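Local coordinates for protein acyl-coenzyme A oxidase (Caenorhabditis elegans, PDB 5K3H) that catalyses the FAD-dependent desaturation of acyl-CoA thioesters, passing electrons to oxygen, in the first step of peroxisomal beta-oxidation, at residues H28-Q33 with L615-F620; I348-A353 with H568-Y573; G401-R406 with E422-A427; V467-A472 with H497-Q502; E490-F495 with I543-A548. All blocks are in the same frame, centred on the assembly; numbering follows the deposited sequence.

Interaction 1 of 5, residues H28-Q33 with L615-F620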
# COMPACT_ATOMS: atom_id res chain seq x y z
N HIS B 28 15.34 -28.39 -3.72
CA HIS B 28 15.47 -28.95 -2.37
C HIS B 28 16.73 -28.42 -1.69
O HIS B 28 16.73 -28.18 -0.48
CB HIS B 28 15.53 -30.49 -2.39
CG HIS B 28 14.22 -31.18 -2.59
ND1 HIS B 28 13.01 -30.53 -2.51
CD2 HIS B 28 13.94 -32.47 -2.88
CE1 HIS B 28 12.03 -31.39 -2.73
NE2 HIS B 28 12.57 -32.58 -2.96
N ALA B 29 17.83 -28.29 -2.46
CA ALA B 29 19.10 -27.81 -1.92
C ALA B 29 19.05 -26.32 -1.62
O ALA B 29 19.62 -25.86 -0.62
CB ALA B 29 20.24 -28.11 -2.91
N MET B 30 18.34 -25.56 -2.45
CA MET B 30 18.14 -24.15 -2.16
C MET B 30 17.24 -23.97 -0.94
O MET B 30 17.45 -23.05 -0.15
CB MET B 30 17.53 -23.42 -3.37
CG MET B 30 17.44 -21.90 -3.21
SD MET B 30 19.07 -21.14 -3.05
CE MET B 30 19.54 -20.94 -4.78
N ALA B 31 16.20 -24.81 -0.81
CA ALA B 31 15.37 -24.78 0.39
C ALA B 31 16.19 -24.99 1.67
O ALA B 31 16.00 -24.27 2.66
CB ALA B 31 14.26 -25.82 0.30
N ALA B 32 17.13 -25.94 1.65
CA ALA B 32 18.01 -26.16 2.81
C ALA B 32 18.86 -24.93 3.11
O ALA B 32 19.11 -24.58 4.28
CB ALA B 32 18.88 -27.38 2.59
N GLN B 33 19.33 -24.25 2.05
CA GLN B 33 20.03 -22.98 2.24
C GLN B 33 19.13 -21.93 2.92
O GLN B 33 19.55 -21.28 3.89
CB GLN B 33 20.53 -22.49 0.89
CG GLN B 33 21.66 -21.51 0.95
CD GLN B 33 22.82 -21.96 1.80
OE1 GLN B 33 23.23 -21.26 2.71
NE2 GLN B 33 23.38 -23.12 1.49
N LEU B 615 11.82 -18.88 -6.27
CA LEU B 615 10.68 -18.71 -5.39
C LEU B 615 10.07 -20.05 -4.99
O LEU B 615 9.61 -20.18 -3.85
CB LEU B 615 9.63 -17.83 -6.07
CG LEU B 615 10.12 -16.40 -6.30
CD1 LEU B 615 9.26 -15.74 -7.37
CD2 LEU B 615 10.13 -15.59 -4.99
N ASP B 616 10.05 -21.04 -5.89
CA ASP B 616 9.65 -22.39 -5.50
C ASP B 616 10.49 -22.94 -4.36
O ASP B 616 10.02 -23.79 -3.61
CB ASP B 616 9.76 -23.38 -6.66
CG ASP B 616 8.67 -23.23 -7.68
OD1 ASP B 616 7.57 -22.73 -7.35
OD2 ASP B 616 8.92 -23.69 -8.83
N SER B 617 11.76 -22.53 -4.27
CA SER B 617 12.64 -23.07 -3.25
C SER B 617 12.19 -22.74 -1.84
O SER B 617 12.67 -23.36 -0.89
CB SER B 617 14.07 -22.59 -3.48
OG SER B 617 14.59 -23.10 -4.71
N TRP B 618 11.32 -21.74 -1.67
CA TRP B 618 10.76 -21.49 -0.34
C TRP B 618 9.72 -22.54 0.06
O TRP B 618 9.33 -22.59 1.23
CB TRP B 618 10.17 -20.10 -0.29
CG TRP B 618 11.21 -19.08 -0.38
CD1 TRP B 618 11.96 -18.78 -1.48
CD2 TRP B 618 11.64 -18.21 0.66
NE1 TRP B 618 12.84 -17.77 -1.18
CE2 TRP B 618 12.66 -17.41 0.13
CE3 TRP B 618 11.25 -18.03 1.98
CZ2 TRP B 618 13.30 -16.42 0.88
CZ3 TRP B 618 11.90 -17.05 2.73
CH2 TRP B 618 12.91 -16.26 2.17
N GLU B 619 9.23 -23.30 -0.92
CA GLU B 619 8.38 -24.47 -0.74
C GLU B 619 7.16 -24.15 0.14
O GLU B 619 7.00 -24.68 1.24
CB GLU B 619 9.22 -25.63 -0.21
CG GLU B 619 10.23 -26.05 -1.25
CD GLU B 619 10.97 -27.28 -0.87
OE1 GLU B 619 11.23 -27.46 0.34
OE2 GLU B 619 11.27 -28.08 -1.77
N PHE B 620 6.31 -23.28 -0.41
CA PHE B 620 5.00 -22.98 0.17
C PHE B 620 3.93 -23.80 -0.54
O PHE B 620 3.73 -23.66 -1.76
CB PHE B 620 4.66 -21.50 0.04
CG PHE B 620 5.68 -20.60 0.65
CD1 PHE B 620 6.12 -20.80 1.95
CD2 PHE B 620 6.18 -19.53 -0.07
CE1 PHE B 620 7.05 -19.96 2.52
CE2 PHE B 620 7.12 -18.69 0.50
CZ PHE B 620 7.55 -18.92 1.80

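Interaction 2 of 5, residues I348-A353 with H568-Y573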
# COMPACT_ATOMS: atom_id res chain seq x y z
N ILE B 348 12.87 -10.38 -5.38
CA ILE B 348 13.32 -11.72 -5.05
C ILE B 348 14.66 -11.63 -4.34
O ILE B 348 14.86 -12.23 -3.27
CB ILE B 348 13.41 -12.61 -6.30
CG1 ILE B 348 12.07 -12.60 -7.04
CG2 ILE B 348 13.87 -14.01 -5.88
CD1 ILE B 348 12.03 -13.39 -8.37
N ALA B 349 15.56 -10.79 -4.87
CA ALA B 349 16.87 -10.58 -4.26
C ALA B 349 16.73 -10.09 -2.83
O ALA B 349 17.38 -10.63 -1.94
CB ALA B 349 17.68 -9.58 -5.09
N ARG B 350 15.86 -9.10 -2.60
CA ARG B 350 15.66 -8.57 -1.25
C ARG B 350 15.13 -9.64 -0.30
O ARG B 350 15.43 -9.60 0.90
CB ARG B 350 14.68 -7.38 -1.25
CG ARG B 350 15.21 -6.12 -1.82
CD ARG B 350 14.20 -4.95 -1.76
NE ARG B 350 14.88 -3.74 -2.20
CZ ARG B 350 14.36 -2.51 -2.27
NH1 ARG B 350 13.10 -2.27 -1.92
NH2 ARG B 350 15.14 -1.52 -2.70
N ALA B 351 14.26 -10.55 -0.77
CA ALA B 351 13.72 -11.57 0.14
C ALA B 351 14.83 -12.49 0.66
O ALA B 351 14.94 -12.72 1.87
CB ALA B 351 12.61 -12.39 -0.53
N TYR B 352 15.69 -12.97 -0.24
CA TYR B 352 16.88 -13.73 0.17
C TYR B 352 17.80 -12.86 1.01
O TYR B 352 18.35 -13.32 2.02
CB TYR B 352 17.63 -14.25 -1.07
CG TYR B 352 17.07 -15.55 -1.64
CD1 TYR B 352 16.00 -15.54 -2.53
CD2 TYR B 352 17.63 -16.78 -1.31
CE1 TYR B 352 15.49 -16.71 -3.06
CE2 TYR B 352 17.14 -17.94 -1.83
CZ TYR B 352 16.06 -17.92 -2.71
OH TYR B 352 15.54 -19.09 -3.25
N ALA B 353 17.98 -11.60 0.62
CA ALA B 353 18.86 -10.72 1.39
C ALA B 353 18.36 -10.56 2.82
O ALA B 353 19.16 -10.55 3.76
CB ALA B 353 18.99 -9.35 0.71
N HIS B 568 24.37 -10.01 -7.47
CA HIS B 568 24.80 -8.99 -8.42
C HIS B 568 23.64 -8.13 -8.87
O HIS B 568 23.83 -6.94 -9.13
CB HIS B 568 25.46 -9.62 -9.64
CG HIS B 568 26.92 -9.88 -9.46
ND1 HIS B 568 27.40 -11.06 -8.93
CD2 HIS B 568 27.99 -9.08 -9.66
CE1 HIS B 568 28.72 -10.99 -8.86
NE2 HIS B 568 29.10 -9.80 -9.29
N LEU B 569 22.45 -8.72 -9.02
CA LEU B 569 21.25 -7.91 -9.26
C LEU B 569 20.99 -6.95 -8.10
O LEU B 569 20.75 -5.75 -8.30
CB LEU B 569 20.04 -8.82 -9.46
CG LEU B 569 18.68 -8.14 -9.69
CD1 LEU B 569 18.70 -7.24 -10.95
CD2 LEU B 569 17.59 -9.18 -9.78
N HIS B 570 21.07 -7.48 -6.87
CA HIS B 570 20.81 -6.69 -5.68
C HIS B 570 21.73 -5.47 -5.60
O HIS B 570 21.26 -4.33 -5.44
CB HIS B 570 20.97 -7.59 -4.44
CG HIS B 570 20.57 -6.95 -3.14
ND1 HIS B 570 19.29 -6.51 -2.89
CD2 HIS B 570 21.27 -6.71 -2.01
CE1 HIS B 570 19.23 -6.01 -1.66
NE2 HIS B 570 20.42 -6.12 -1.11
N VAL B 571 23.04 -5.68 -5.70
CA VAL B 571 23.94 -4.54 -5.48
C VAL B 571 23.77 -3.49 -6.59
O VAL B 571 23.83 -2.29 -6.32
CB VAL B 571 25.40 -5.01 -5.35
CG1 VAL B 571 25.58 -5.85 -4.10
CG2 VAL B 571 25.84 -5.80 -6.59
N ASN B 572 23.46 -3.91 -7.82
CA ASN B 572 23.24 -2.92 -8.88
C ASN B 572 21.91 -2.20 -8.73
O ASN B 572 21.83 -0.98 -8.96
CB ASN B 572 23.34 -3.57 -10.25
CG ASN B 572 24.77 -3.80 -10.66
OD1 ASN B 572 25.48 -2.84 -10.98
ND2 ASN B 572 25.20 -5.06 -10.69
N TYR B 573 20.84 -2.92 -8.38
CA TYR B 573 19.55 -2.27 -8.15
C TYR B 573 19.63 -1.31 -6.97
O TYR B 573 19.17 -0.16 -7.04
CB TYR B 573 18.48 -3.32 -7.91
CG TYR B 573 17.10 -2.74 -7.79
CD1 TYR B 573 16.33 -2.51 -8.93
CD2 TYR B 573 16.57 -2.39 -6.56
CE1 TYR B 573 15.06 -1.99 -8.84
CE2 TYR B 573 15.30 -1.86 -6.47
CZ TYR B 573 14.56 -1.67 -7.61
OH TYR B 573 13.29 -1.15 -7.53

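Interaction 3 of 5, residues G401-R406 with E422-A427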
# COMPACT_ATOMS: atom_id res chain seq x y z
N GLY B 401 7.97 -3.94 -1.97
CA GLY B 401 8.01 -5.06 -2.90
C GLY B 401 6.69 -5.79 -3.04
O GLY B 401 6.27 -6.12 -4.15
N ILE B 402 5.98 -5.99 -1.93
CA ILE B 402 4.67 -6.64 -1.99
C ILE B 402 3.72 -5.82 -2.85
O ILE B 402 2.90 -6.36 -3.60
CB ILE B 402 4.11 -6.84 -0.57
CG1 ILE B 402 4.97 -7.79 0.25
CG2 ILE B 402 2.69 -7.41 -0.64
CD1 ILE B 402 4.61 -7.80 1.68
N GLU B 403 3.81 -4.48 -2.76
CA GLU B 403 2.97 -3.62 -3.58
C GLU B 403 3.34 -3.72 -5.06
O GLU B 403 2.46 -3.83 -5.92
CB GLU B 403 3.07 -2.17 -3.11
CG GLU B 403 1.99 -1.25 -3.63
CD GLU B 403 0.58 -1.62 -3.16
OE1 GLU B 403 0.43 -2.07 -1.99
OE2 GLU B 403 -0.38 -1.48 -3.97
N GLN B 404 4.65 -3.73 -5.38
CA GLN B 404 5.06 -3.96 -6.77
C GLN B 404 4.54 -5.29 -7.28
O GLN B 404 4.09 -5.38 -8.42
CB GLN B 404 6.57 -3.89 -6.88
CG GLN B 404 7.10 -2.49 -6.72
CD GLN B 404 6.50 -1.52 -7.73
OE1 GLN B 404 6.48 -1.79 -8.93
NE2 GLN B 404 6.01 -0.40 -7.25
N ALA B 405 4.58 -6.32 -6.43
CA ALA B 405 4.03 -7.64 -6.78
C ALA B 405 2.53 -7.57 -7.04
O ALA B 405 2.02 -8.20 -7.97
CB ALA B 405 4.35 -8.65 -5.67
N ARG B 406 1.78 -6.83 -6.21
CA ARG B 406 0.36 -6.70 -6.48
C ARG B 406 0.12 -6.06 -7.86
O ARG B 406 -0.69 -6.55 -8.65
CB ARG B 406 -0.34 -5.89 -5.39
CG ARG B 406 -1.85 -5.99 -5.56
CD ARG B 406 -2.59 -4.99 -4.74
NE ARG B 406 -2.07 -3.63 -4.97
CZ ARG B 406 -2.41 -2.85 -6.00
NH1 ARG B 406 -3.27 -3.28 -6.91
NH2 ARG B 406 -1.88 -1.63 -6.11
N GLU B 422 -3.92 -8.68 1.46
CA GLU B 422 -3.86 -9.09 2.86
C GLU B 422 -2.43 -9.39 3.28
O GLU B 422 -2.02 -9.06 4.40
CB GLU B 422 -4.76 -10.32 3.07
CG GLU B 422 -4.97 -10.74 4.54
CD GLU B 422 -5.80 -9.76 5.36
OE1 GLU B 422 -6.58 -8.97 4.78
OE2 GLU B 422 -5.65 -9.77 6.60
N ILE B 423 -1.64 -10.00 2.38
CA ILE B 423 -0.22 -10.19 2.66
C ILE B 423 0.46 -8.85 2.93
O ILE B 423 1.23 -8.71 3.89
CB ILE B 423 0.46 -10.94 1.49
CG1 ILE B 423 -0.08 -12.37 1.35
CG2 ILE B 423 1.97 -10.97 1.64
CD1 ILE B 423 0.19 -12.99 -0.03
N TYR B 424 0.14 -7.83 2.13
CA TYR B 424 0.68 -6.49 2.35
C TYR B 424 0.25 -5.95 3.71
O TYR B 424 1.06 -5.42 4.47
CB TYR B 424 0.21 -5.55 1.23
CG TYR B 424 0.61 -4.09 1.40
CD1 TYR B 424 1.91 -3.65 1.13
CD2 TYR B 424 -0.32 -3.14 1.82
CE1 TYR B 424 2.27 -2.32 1.29
CE2 TYR B 424 0.03 -1.81 1.98
CZ TYR B 424 1.33 -1.40 1.72
OH TYR B 424 1.70 -0.07 1.87
N GLY B 425 -1.04 -6.03 4.01
CA GLY B 425 -1.56 -5.43 5.24
C GLY B 425 -1.00 -6.04 6.51
O GLY B 425 -0.80 -5.35 7.51
N VAL B 426 -0.80 -7.35 6.52
CA VAL B 426 -0.21 -7.96 7.70
C VAL B 426 1.26 -7.57 7.81
O VAL B 426 1.72 -7.15 8.88
CB VAL B 426 -0.39 -9.49 7.65
CG1 VAL B 426 0.30 -10.12 8.85
CG2 VAL B 426 -1.87 -9.82 7.59
N ALA B 427 2.03 -7.67 6.71
CA ALA B 427 3.45 -7.32 6.75
C ALA B 427 3.69 -5.89 7.21
O ALA B 427 4.64 -5.61 7.94
CB ALA B 427 4.09 -7.54 5.38

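Interaction 4 of 5, residues V467-A472 with H497-Q502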
# COMPACT_ATOMS: atom_id res chain seq x y z
N VAL B 467 30.59 -0.59 12.79
CA VAL B 467 30.63 0.84 12.55
C VAL B 467 32.04 1.33 12.25
O VAL B 467 32.25 2.53 12.01
CB VAL B 467 29.99 1.60 13.75
CG1 VAL B 467 30.95 1.98 14.83
CG2 VAL B 467 29.12 2.71 13.29
N ALA B 468 33.01 0.41 12.17
CA ALA B 468 34.41 0.74 11.91
C ALA B 468 34.61 1.40 10.57
O ALA B 468 35.53 2.21 10.42
CB ALA B 468 35.27 -0.53 11.95
N TYR B 469 33.80 1.04 9.58
CA TYR B 469 33.90 1.66 8.27
C TYR B 469 33.77 3.17 8.36
O TYR B 469 34.14 3.87 7.41
CB TYR B 469 32.84 1.07 7.33
CG TYR B 469 31.44 1.61 7.53
CD1 TYR B 469 30.62 1.11 8.53
CD2 TYR B 469 30.92 2.60 6.70
CE1 TYR B 469 29.34 1.60 8.72
CE2 TYR B 469 29.64 3.09 6.87
CZ TYR B 469 28.86 2.60 7.88
OH TYR B 469 27.58 3.07 8.06
N LEU B 470 33.19 3.68 9.46
CA LEU B 470 33.07 5.13 9.62
C LEU B 470 34.43 5.78 9.83
O LEU B 470 34.61 6.97 9.54
CB LEU B 470 32.12 5.48 10.77
CG LEU B 470 30.63 5.24 10.52
CD1 LEU B 470 29.83 5.74 11.71
CD2 LEU B 470 30.17 5.91 9.20
N GLY B 471 35.40 5.03 10.37
CA GLY B 471 36.74 5.54 10.55
C GLY B 471 37.73 5.21 9.46
O GLY B 471 38.90 5.62 9.55
N ALA B 472 37.32 4.49 8.41
CA ALA B 472 38.21 4.08 7.34
C ALA B 472 38.34 5.15 6.26
O ALA B 472 37.48 6.02 6.11
CB ALA B 472 37.71 2.77 6.72
N HIS B 497 31.28 3.94 1.43
CA HIS B 497 31.60 5.35 1.23
C HIS B 497 30.37 6.24 1.38
O HIS B 497 30.40 7.24 2.10
CB HIS B 497 32.26 5.56 -0.13
CG HIS B 497 32.52 7.00 -0.43
ND1 HIS B 497 33.64 7.67 0.04
CD2 HIS B 497 31.78 7.92 -1.09
CE1 HIS B 497 33.59 8.93 -0.35
NE2 HIS B 497 32.47 9.11 -1.04
N ILE B 498 29.26 5.91 0.69
CA ILE B 498 28.14 6.84 0.73
C ILE B 498 27.50 6.85 2.11
O ILE B 498 27.09 7.91 2.60
CB ILE B 498 27.11 6.60 -0.40
CG1 ILE B 498 26.20 5.43 -0.11
CG2 ILE B 498 27.76 6.41 -1.78
CD1 ILE B 498 25.45 5.00 -1.36
N ALA B 499 27.44 5.69 2.80
CA ALA B 499 26.88 5.67 4.15
C ALA B 499 27.74 6.48 5.13
O ALA B 499 27.21 7.21 5.97
CB ALA B 499 26.72 4.22 4.64
N LYS B 500 29.07 6.34 5.05
CA LYS B 500 29.94 7.20 5.86
C LYS B 500 29.74 8.67 5.50
O LYS B 500 29.60 9.53 6.39
CB LYS B 500 31.40 6.82 5.68
CG LYS B 500 32.38 7.80 6.36
CD LYS B 500 33.83 7.41 6.09
CE LYS B 500 34.16 7.59 4.60
NZ LYS B 500 35.52 7.10 4.23
N ARG B 501 29.73 9.00 4.21
CA ARG B 501 29.61 10.41 3.83
C ARG B 501 28.33 11.03 4.38
O ARG B 501 28.36 12.13 4.95
CB ARG B 501 29.67 10.59 2.32
CG ARG B 501 30.23 11.95 1.94
CD ARG B 501 30.03 12.25 0.44
NE ARG B 501 28.77 12.96 0.19
CZ ARG B 501 27.66 12.38 -0.24
NH1 ARG B 501 27.64 11.07 -0.48
NH2 ARG B 501 26.56 13.11 -0.44
N GLN B 502 27.20 10.32 4.24
CA GLN B 502 25.92 10.85 4.74
C GLN B 502 25.88 10.85 6.27
O GLN B 502 25.25 11.73 6.87
CB GLN B 502 24.76 10.04 4.14
CG GLN B 502 23.36 10.50 4.55
CD GLN B 502 23.00 11.92 4.10
OE1 GLN B 502 23.48 12.42 3.07
NE2 GLN B 502 22.11 12.57 4.86

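Interaction 5 of 5, residues E490-F495 with I543-A548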
# COMPACT_ATOMS: atom_id res chain seq x y z
N GLU B 490 33.98 -4.04 -4.81
CA GLU B 490 33.92 -2.62 -5.17
C GLU B 490 32.55 -2.01 -4.89
O GLU B 490 32.46 -0.83 -4.52
CB GLU B 490 34.33 -2.41 -6.63
CG GLU B 490 35.75 -2.90 -6.95
CD GLU B 490 36.79 -2.43 -5.93
OE1 GLU B 490 37.74 -3.19 -5.68
OE2 GLU B 490 36.69 -1.30 -5.39
N TYR B 491 31.46 -2.80 -5.01
CA TYR B 491 30.13 -2.31 -4.63
C TYR B 491 30.03 -2.12 -3.12
O TYR B 491 29.43 -1.15 -2.65
CB TYR B 491 29.04 -3.29 -5.11
CG TYR B 491 28.80 -3.26 -6.59
CD1 TYR B 491 29.57 -4.03 -7.45
CD2 TYR B 491 27.79 -2.47 -7.14
CE1 TYR B 491 29.37 -4.00 -8.84
CE2 TYR B 491 27.57 -2.43 -8.52
CZ TYR B 491 28.36 -3.21 -9.38
OH TYR B 491 28.13 -3.19 -10.75
N ILE B 492 30.54 -3.07 -2.35
CA ILE B 492 30.51 -2.94 -0.89
C ILE B 492 31.28 -1.69 -0.47
O ILE B 492 30.78 -0.86 0.31
CB ILE B 492 31.04 -4.22 -0.23
CG1 ILE B 492 30.05 -5.37 -0.49
CG2 ILE B 492 31.17 -4.04 1.25
CD1 ILE B 492 30.45 -6.72 0.09
N LYS B 493 32.48 -1.49 -1.03
CA LYS B 493 33.24 -0.28 -0.68
C LYS B 493 32.53 0.99 -1.09
O LYS B 493 32.70 2.03 -0.44
CB LYS B 493 34.64 -0.31 -1.31
CG LYS B 493 35.55 -1.35 -0.73
CD LYS B 493 36.98 -1.03 -1.08
CE LYS B 493 37.18 -0.97 -2.59
NZ LYS B 493 38.32 -0.08 -3.00
N THR B 494 31.74 0.95 -2.17
CA THR B 494 30.99 2.12 -2.61
C THR B 494 29.83 2.42 -1.67
O THR B 494 29.59 3.59 -1.33
CB THR B 494 30.53 1.90 -4.06
OG1 THR B 494 31.69 1.72 -4.88
CG2 THR B 494 29.74 3.08 -4.60
N PHE B 495 29.10 1.39 -1.22
CA PHE B 495 28.06 1.59 -0.20
C PHE B 495 28.66 2.08 1.12
O PHE B 495 28.06 2.90 1.82
CB PHE B 495 27.28 0.29 0.05
CG PHE B 495 26.36 -0.11 -1.07
CD1 PHE B 495 25.29 0.69 -1.41
CD2 PHE B 495 26.56 -1.30 -1.74
CE1 PHE B 495 24.45 0.33 -2.41
CE2 PHE B 495 25.71 -1.67 -2.77
CZ PHE B 495 24.65 -0.87 -3.10
N ILE B 543 22.84 -5.11 5.14
CA ILE B 543 22.10 -6.16 4.44
C ILE B 543 22.90 -6.69 3.25
O ILE B 543 23.01 -7.90 3.05
CB ILE B 543 20.72 -5.62 4.02
CG1 ILE B 543 19.86 -5.33 5.26
CG2 ILE B 543 20.01 -6.61 3.10
CD1 ILE B 543 18.68 -4.42 5.01
N VAL B 544 23.49 -5.79 2.46
CA VAL B 544 24.35 -6.20 1.34
C VAL B 544 25.52 -7.05 1.83
O VAL B 544 25.87 -8.06 1.21
CB VAL B 544 24.85 -4.97 0.56
CG1 VAL B 544 25.88 -5.41 -0.48
CG2 VAL B 544 23.69 -4.21 -0.06
N GLU B 545 26.18 -6.63 2.91
CA GLU B 545 27.36 -7.37 3.38
C GLU B 545 26.98 -8.76 3.89
O GLU B 545 27.73 -9.73 3.69
CB GLU B 545 28.10 -6.60 4.47
CG GLU B 545 28.77 -5.32 4.00
CD GLU B 545 29.79 -4.78 4.99
OE1 GLU B 545 30.86 -5.41 5.19
OE2 GLU B 545 29.54 -3.71 5.58
N ALA B 546 25.83 -8.89 4.57
CA ALA B 546 25.41 -10.22 5.02
C ALA B 546 25.06 -11.12 3.84
O ALA B 546 25.42 -12.30 3.83
CB ALA B 546 24.23 -10.09 5.97
N PHE B 547 24.43 -10.56 2.82
CA PHE B 547 24.15 -11.32 1.61
C PHE B 547 25.44 -11.79 0.96
O PHE B 547 25.58 -12.96 0.58
CB PHE B 547 23.30 -10.47 0.66
CG PHE B 547 22.61 -11.25 -0.43
CD1 PHE B 547 22.83 -12.61 -0.60
CD2 PHE B 547 21.80 -10.59 -1.34
CE1 PHE B 547 22.20 -13.31 -1.62
CE2 PHE B 547 21.17 -11.29 -2.37
CZ PHE B 547 21.37 -12.64 -2.51
N ALA B 548 26.40 -10.87 0.78
CA ALA B 548 27.68 -11.25 0.18
C ALA B 548 28.42 -12.28 1.03
O ALA B 548 28.99 -13.24 0.50
CB ALA B 548 28.55 -10.01 -0.02

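Interaction 1 of 5, residues H28-Q33 with L615-F620
H28 and E619 meet edge-on: the imidazole and carboxylate planes stand 75° apart, and ND1 of H28 donates to OE2 of E619 over 3.1 Å. OE2 lies practically in the ring plane and accepts the hydrogen bond through its syn lone pair, although an N-H...O angle of 141° shows a bent bond. The histidine reaches it because CG sits beside the backbone N (chi1 -77°), which turns the ring back from a CB that starts off away from E619. On the partner side, a type I beta turn runs from D616 to E619 at the C-terminal side of helix 590-616, and E619, with positive phi, projects its extended chain toward helix 27-35. Between the two anchors, the methyl CB of A31 rests 3.2 Å from the carbonyl O of S617 and 3.4 Å from OE1 of E619. M30 comes alongside S617, its CB 3.2 Å from OG, while that hydroxyl is bonded to the backbone O of S613. The other carboxylate oxygen, OE1, forms a salt bridge with R45. E619 thus ties helix 27-35 to the end of helix 590-616 with both oxygens engaged, and the nearby arginine probably favours an ionised carboxylate, the stronger acceptor for H28.

Interaction 2 of 5, residues I348-A353 with H568-Y573
A353 and A349 pack against H570 where helices 338-367 and 557-577 cross steeply, their local axes 9.3 Å apart at a signed angle of -106°. This is the tight side. The methyl of A353 lies over one face of the imidazole in a CH-pi contact, CB 4.2 Å from the ring centroid, while A349 CB meets H570 CB at 3.9 Å. R350 brings CG to the ring edge, 4.0 Å from H570 CE1. Replacing H570 with an alanine would probably leave the A353 methyl without its ring and open a gap beside the aliphatic part of R350. The looser side lies toward partly exposed Y573, where a single approach, R350 NH2 to Y573 CE2 at 3.8 Å, reaches the edge of the phenol with the planes 79° apart. Y573 also meets the ring of H342, a probable ATP-binding residue. This buried crossing is therefore held by van der Waals and CH-pi contact, the charge of R350 being probably balanced by the carboxylates of E574 and E400, outside the contact.

Interaction 3 of 5, residues G401-R406 with E422-A427
Helices 382-408 and 420-428 run nearly antiparallel here, their short axes 9.6 Å apart at 170°, with I402 and Y424 the nearest pair of CA atoms. I402 carries the apolar part with two branches. Its CG2, anti to the backbone N, presses on Y424 CB at 3.6 Å and lies by the edge of the phenol ring. The other branch ends in CD1, which touches the methyl CB of A427 at 3.7 Å and I423 CG2 at 4.1 Å. The two segments are the arms of an antiparallel helical hairpin within the acyl-CoA oxidase C-alpha1 region, and the first arm also bears Q404, a residue of the ATP site. Beside the apolar patch, E403 brings OE1 over the centre of the Y424 ring, 3.6 Å above its plane, the carboxylate standing at 83° to it. The chain bends at chi2 (64°) to get there, leaving OE2 to R406, which grips that one oxygen side-on with NE at 2.9 Å and NH2 at 2.6 Å. OE2 lies in the guanidinium plane, and NH2 meets it almost in line with its C-O bond. With an alanine in place of E403, R406 would probably lose its carboxylate mate and become free to turn, and Y424 would lose its cover on that face. The Y414 hydroxyl of the second subunit bonds to G425 O, which places this hairpin in the dimer interface.

Interaction 4 of 5, residues V467-A472 with H497-Q502
K500, on helix 489-515, lies along the 3-10 turn that contains Y469 and L470, in the loop that follows helix 437-456; the contact fastens this loop to the first long helix of the C-terminal helical region. The side chain can be followed outward. CB meets L470 CD2 at 3.8 Å, and the leucine and lysine slide past each other in opposite directions. CG, placed anti to the backbone N (chi1 172°), passes L470 O at 4.0 Å. CD comes to 3.6 Å from that same carbonyl oxygen and also approaches Y469 O. There the chain bends, chi3 67°, and swings CE toward the end of the turn, 4.0 Å from A472 O. NZ finally donates to A472 O and shares itself with the hydroxyl of S474, so the ammonium group is held by two acceptors of the same loop. The methylene groups thus cover backbone carbonyls of the turn, while the ammonium is hydrogen-bonded by neutral acceptors at its far end. Y469 adds a second contact: its ring presents an edge to the backbone N of K500, CE2 standing 3.8 Å away, and its OH touches A499 CB at 3.7 Å. That hydroxyl is bonded to H538 of helix 520-553, which brings a third element into the contact. The bond from K500 NZ to A472 O is 2.9 Å long, with the donor tilted 31° out of the carbonyl plane.

Interaction 5 of 5, residues E490-F495 with I543-A548
The backbone O of E490, on the turn of helix that points I492 at V544 and A548, is gripped twice by T494. T494 N lies 3.0 Å from E490 O, and T494 OG1 donates to E490 O over 2.7 Å. The two donors reach it from opposite faces of the carbonyl plane, so the threonine hydroxyl supplements the ordinary helical bond, and S478 engages the same hydroxyl. On the facing side of this helix, I492 makes its contacts with two branches. On one, CG1 runs past V544 CG1 at 4.2 Å, the two side chains sliding by in opposite directions, and the terminal CD1 meets the methyl CB of A548 at 3.8 Å. The other, CG2, anti to the backbone N while CG1 sits beside it (chi1 -68°), rests on E545 CG at 3.9 Å. Helices 489-515 and 520-553, consecutive in the chain, form an antiparallel pair of the C-terminal helical region, their local axes 10.5 Å apart with a signed crossing angle of -160°. F495, one turn after I492, offers a ring face to V544, whose CG2 is 4.2 Å from F495 CE2. The valine straddles the seam, with CG1 on the isoleucine and CG2 on the phenylalanine. E545 OE2 makes a weak hydrogen bond to Q496 NE2.

Interaction 1 closes the longest loop, joining the N-terminal region to the end of helix 590-616, and the other four are nested inside it. Interactions 1 and 2 touch, their centres 17 Å apart, through Y352 against M30, S617 and W618. Interactions 2 and 5 lie closer, at 11 Å, linked by N572 and Y491 and by A353 on F547. Interactions 4 and 5 share helix 489-515, their centres 13 Å apart, and their segments alternate along the chain. Interaction 3 stands apart in the dimer interface, 18 Å from interaction 2, though helices 338-367 and 382-408 are consecutive. Interaction 2, touching both 1 and 5, thus couples the N-terminal, C-alpha1 and C-terminal helical regions.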